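Local coordinates for uncharacterized protein (Mycobacterium tuberculosis, PDB 3KFW) that is of unknown function but is probably a DNA-binding transcriptional regulator of the PaaX family, at residues 123-131 against 198-206. Numbering follows the deposited sequence.
Sequences WMRPDNLDL and DPMLPAELL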
loop_
_atom_site.group_PDB
_atom_site.type_symbol
_atom_site.label_atom_id
_atom_site.label_comp_id
_atom_site.label_asym_id
_atom_site.label_seq_id
_atom_site.Cartn_x
_atom_site.Cartn_y
_atom_site.Cartn_z
ATOM N N TRP A 123 9.314 6.152 3.982
ATOM C CA TRP A 123 9.744 7.508 4.132
ATOM C C TRP A 123 11.251 7.499 4.317
ATOM O O TRP A 123 11.775 6.583 4.953
ATOM C CB TRP A 123 9.059 8.136 5.332
ATOM C CG TRP A 123 7.587 8.255 5.235
ATOM C CD1 TRP A 123 6.657 7.274 5.523
ATOM C CD2 TRP A 123 6.838 9.416 4.889
ATOM N NE1 TRP A 123 5.389 7.762 5.381
ATOM C CE2 TRP A 123 5.457 9.066 4.984
ATOM C CE3 TRP A 123 7.188 10.718 4.502
ATOM C CZ2 TRP A 123 4.428 9.955 4.661
ATOM C CZ3 TRP A 123 6.169 11.617 4.200
ATOM C CH2 TRP A 123 4.805 11.231 4.269
HETATM N N MSE A 124 11.957 8.479 3.742
HETATM C CA MSE A 124 13.436 8.503 3.803
HETATM C C MSE A 124 13.922 9.892 3.866
HETATM O O MSE A 124 13.201 10.810 3.522
HETATM C CB MSE A 124 14.098 7.952 2.546
HETATM C CG MSE A 124 13.834 6.558 2.300
HETATM SE SE MSE A 124 14.413 6.008 0.523
HETATM C CE MSE A 124 16.329 5.875 0.897
ATOM N N ARG A 125 15.170 10.035 4.273
ATOM C CA ARG A 125 15.878 11.306 4.175
ATOM C C ARG A 125 17.343 11.022 4.442
ATOM O O ARG A 125 17.666 9.967 4.963
ATOM C CB ARG A 125 15.317 12.367 5.151
ATOM C CG ARG A 125 15.622 12.092 6.607
ATOM C CD ARG A 125 16.200 13.320 7.283
ATOM N NE ARG A 125 15.707 14.517 6.613
ATOM C CZ ARG A 125 16.468 15.378 5.953
ATOM N NH1 ARG A 125 17.758 15.187 5.881
ATOM N NH2 ARG A 125 15.911 16.416 5.365
ATOM N N PRO A 126 18.248 11.936 4.039
ATOM C CA PRO A 126 19.667 11.711 4.369
ATOM C C PRO A 126 19.881 11.730 5.884
ATOM O O PRO A 126 19.115 12.366 6.577
ATOM C CB PRO A 126 20.368 12.888 3.704
ATOM C CG PRO A 126 19.427 13.368 2.651
ATOM C CD PRO A 126 18.054 13.078 3.116
ATOM N N ASP A 127 20.899 11.064 6.419
ATOM C CA ASP A 127 21.022 11.043 7.867
ATOM C C ASP A 127 21.790 12.242 8.429
ATOM O O ASP A 127 22.304 12.161 9.547
ATOM C CB ASP A 127 21.610 9.719 8.359
ATOM C CG ASP A 127 23.073 9.590 8.066
ATOM O OD1 ASP A 127 23.579 10.426 7.302
ATOM O OD2 ASP A 127 23.737 8.663 8.601
ATOM N N ASN A 128 21.856 13.339 7.664
ATOM C CA ASN A 128 22.529 14.584 8.087
ATOM C C ASN A 128 21.790 15.363 9.211
ATOM O O ASN A 128 22.406 16.126 9.922
ATOM C CB ASN A 128 22.842 15.488 6.874
ATOM C CG ASN A 128 21.579 16.005 6.172
ATOM O OD1 ASN A 128 20.607 15.269 6.008
ATOM N ND2 ASN A 128 21.587 17.272 5.775
ATOM N N LEU A 129 20.470 15.181 9.323
ATOM C CA LEU A 129 19.699 15.514 10.528
ATOM C C LEU A 129 19.715 14.334 11.500
ATOM O O LEU A 129 19.611 13.179 11.058
ATOM C CB LEU A 129 18.226 15.798 10.181
ATOM C CG LEU A 129 17.836 17.008 9.332
ATOM C CD1 LEU A 129 16.318 17.131 9.262
ATOM C CD2 LEU A 129 18.501 18.302 9.893
ATOM N N ASP A 130 19.838 14.644 12.801
ATOM C CA ASP A 130 19.787 13.695 13.936
ATOM C C ASP A 130 18.366 13.185 14.266
ATOM O O ASP A 130 17.743 13.658 15.254
ATOM C CB ASP A 130 20.287 14.404 15.209
ATOM C CG ASP A 130 21.778 14.225 15.473
ATOM O OD1 ASP A 130 22.340 15.092 16.180
ATOM O OD2 ASP A 130 22.383 13.229 15.011
ATOM N N LEU A 131 17.863 12.219 13.497
ATOM C CA LEU A 131 16.559 11.601 13.779
ATOM C C LEU A 131 16.401 11.152 15.236
ATOM O O LEU A 131 17.149 10.313 15.735
ATOM C CB LEU A 131 16.307 10.389 12.869
ATOM C CG LEU A 131 15.197 9.388 13.258
ATOM C CD1 LEU A 131 13.823 9.793 12.726
ATOM C CD2 LEU A 131 15.564 7.966 12.838
ATOM N N ASP A 198 11.693 23.027 4.121
ATOM C CA ASP A 198 12.984 22.829 3.492
ATOM C C ASP A 198 13.454 21.382 3.706
ATOM O O ASP A 198 13.497 20.902 4.862
ATOM C CB ASP A 198 14.001 23.781 4.093
ATOM C CG ASP A 198 15.361 23.791 3.323
ATOM O OD1 ASP A 198 15.772 22.816 2.627
ATOM O OD2 ASP A 198 16.033 24.823 3.423
ATOM N N PRO A 199 13.818 20.683 2.603
ATOM C CA PRO A 199 14.271 19.323 2.842
ATOM C C PRO A 199 15.659 19.219 3.453
ATOM O O PRO A 199 16.071 18.118 3.790
ATOM C CB PRO A 199 14.188 18.664 1.465
ATOM C CG PRO A 199 14.181 19.772 0.514
ATOM C CD PRO A 199 13.496 20.895 1.186
HETATM N N MSE A 200 16.363 20.352 3.616
HETATM C CA MSE A 200 17.589 20.404 4.421
HETATM C C MSE A 200 18.599 19.440 3.888
HETATM O O MSE A 200 19.145 18.647 4.660
HETATM C CB MSE A 200 17.258 19.957 5.828
HETATM C CG MSE A 200 17.880 20.754 6.850
HETATM SE SE MSE A 200 17.095 22.489 6.588
HETATM C CE MSE A 200 15.594 22.380 7.822
ATOM N N LEU A 201 18.819 19.488 2.570
ATOM C CA LEU A 201 19.620 18.491 1.891
ATOM C C LEU A 201 21.099 18.768 2.131
ATOM O O LEU A 201 21.504 19.923 2.215
ATOM C CB LEU A 201 19.309 18.489 0.377
ATOM C CG LEU A 201 17.981 17.903 -0.153
ATOM C CD1 LEU A 201 17.823 18.072 -1.633
ATOM C CD2 LEU A 201 17.827 16.416 0.150
ATOM N N PRO A 202 21.927 17.718 2.199
ATOM C CA PRO A 202 23.361 17.995 2.301
ATOM C C PRO A 202 23.928 18.583 1.003
ATOM O O PRO A 202 23.440 18.243 -0.084
ATOM C CB PRO A 202 23.954 16.606 2.492
ATOM C CG PRO A 202 23.025 15.702 1.754
ATOM C CD PRO A 202 21.660 16.317 1.818
ATOM N N ALA A 203 24.952 19.440 1.140
ATOM C CA ALA A 203 25.772 19.987 0.024
ATOM C C ALA A 203 25.737 19.227 -1.306
ATOM O O ALA A 203 25.293 19.773 -2.294
ATOM C CB ALA A 203 27.197 20.141 0.465
ATOM N N GLU A 204 26.184 17.975 -1.314
ATOM C CA GLU A 204 26.332 17.163 -2.539
ATOM C C GLU A 204 25.049 16.973 -3.329
ATOM O O GLU A 204 25.094 16.565 -4.496
ATOM C CB GLU A 204 26.836 15.755 -2.207
ATOM C CG GLU A 204 28.175 15.700 -1.521
ATOM C CD GLU A 204 28.105 15.909 0.016
ATOM O OE1 GLU A 204 27.658 16.990 0.525
ATOM O OE2 GLU A 204 28.525 14.958 0.718
ATOM N N LEU A 205 23.897 17.201 -2.688
ATOM C CA LEU A 205 22.638 16.869 -3.350
ATOM C C LEU A 205 21.898 18.116 -3.738
ATOM O O LEU A 205 20.927 18.027 -4.479
ATOM C CB LEU A 205 21.744 15.963 -2.487
ATOM C CG LEU A 205 22.419 14.715 -1.936
ATOM C CD1 LEU A 205 21.464 13.949 -1.131
ATOM C CD2 LEU A 205 22.999 13.814 -3.076
ATOM N N LEU A 206 22.352 19.261 -3.222
ATOM C CA LEU A 206 21.729 20.562 -3.507
ATOM C C LEU A 206 22.036 20.924 -4.963
ATOM O O LEU A 206 23.197 20.939 -5.340
ATOM C CB LEU A 206 22.302 21.649 -2.617
ATOM C CG LEU A 206 21.944 21.673 -1.130
ATOM C CD1 LEU A 206 22.817 22.771 -0.388
ATOM C CD2 LEU A 206 20.443 21.890 -0.885
#
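The guanidinium of Arg125 meets 198-206 at its edge, near its own plane, where the carbonyl oxygen of Pro199 faces NH2. This hydrogen bond is modelled too short and well bent, so its geometry is doubtful. Over one face of the same group lies Leu129, with CD1 3.7 Å above the plane and over its centre; the side-chain oxygen of Asn128 stands at the edge, in plane. NH1 donates back to its own strand, to Pro126 O at 3.2 Å, and NE bonds to the carbonyl of Arg114. The NE and NH1 bonds, with a leucine methyl on one face, limit how the group can turn. Reaching this place takes a folded chain, bent at both chi2 (130°) and chi3 (28°).

The amide of Asn128 makes the straighter bond. ND2 reaches Met200 O at 3.0 Å with an N-H...O angle of 171°, and that oxygen lies nearly in the amide plane. The consecutive carbonyls of Pro199 and Met200 thus both face side chains of 123-131, the Met200 one through the sounder bond. The turn presenting them is an Asx turn: Asp198 OD1 accepts from Met200 N at 2.7 Å, while its OD2 forms a salt bridge with Arg216.

Apolar contacts border the polar ones. Pro126 CG touches Pro202 CD at 3.8 Å, the side chains crossing at about a right angle, and Leu129 CD2 rests on Met200 CG at 4.0 Å.

The contact joins the end of strand 122-126 and the loop that follows it, in the Cas2-like domain, to the loop between helices 181-195 and 212-234 of the C-terminal region. Trp88 of strand 88-93 also packs on Pro126, and helix 151-158 receives Leu201 and Leu205.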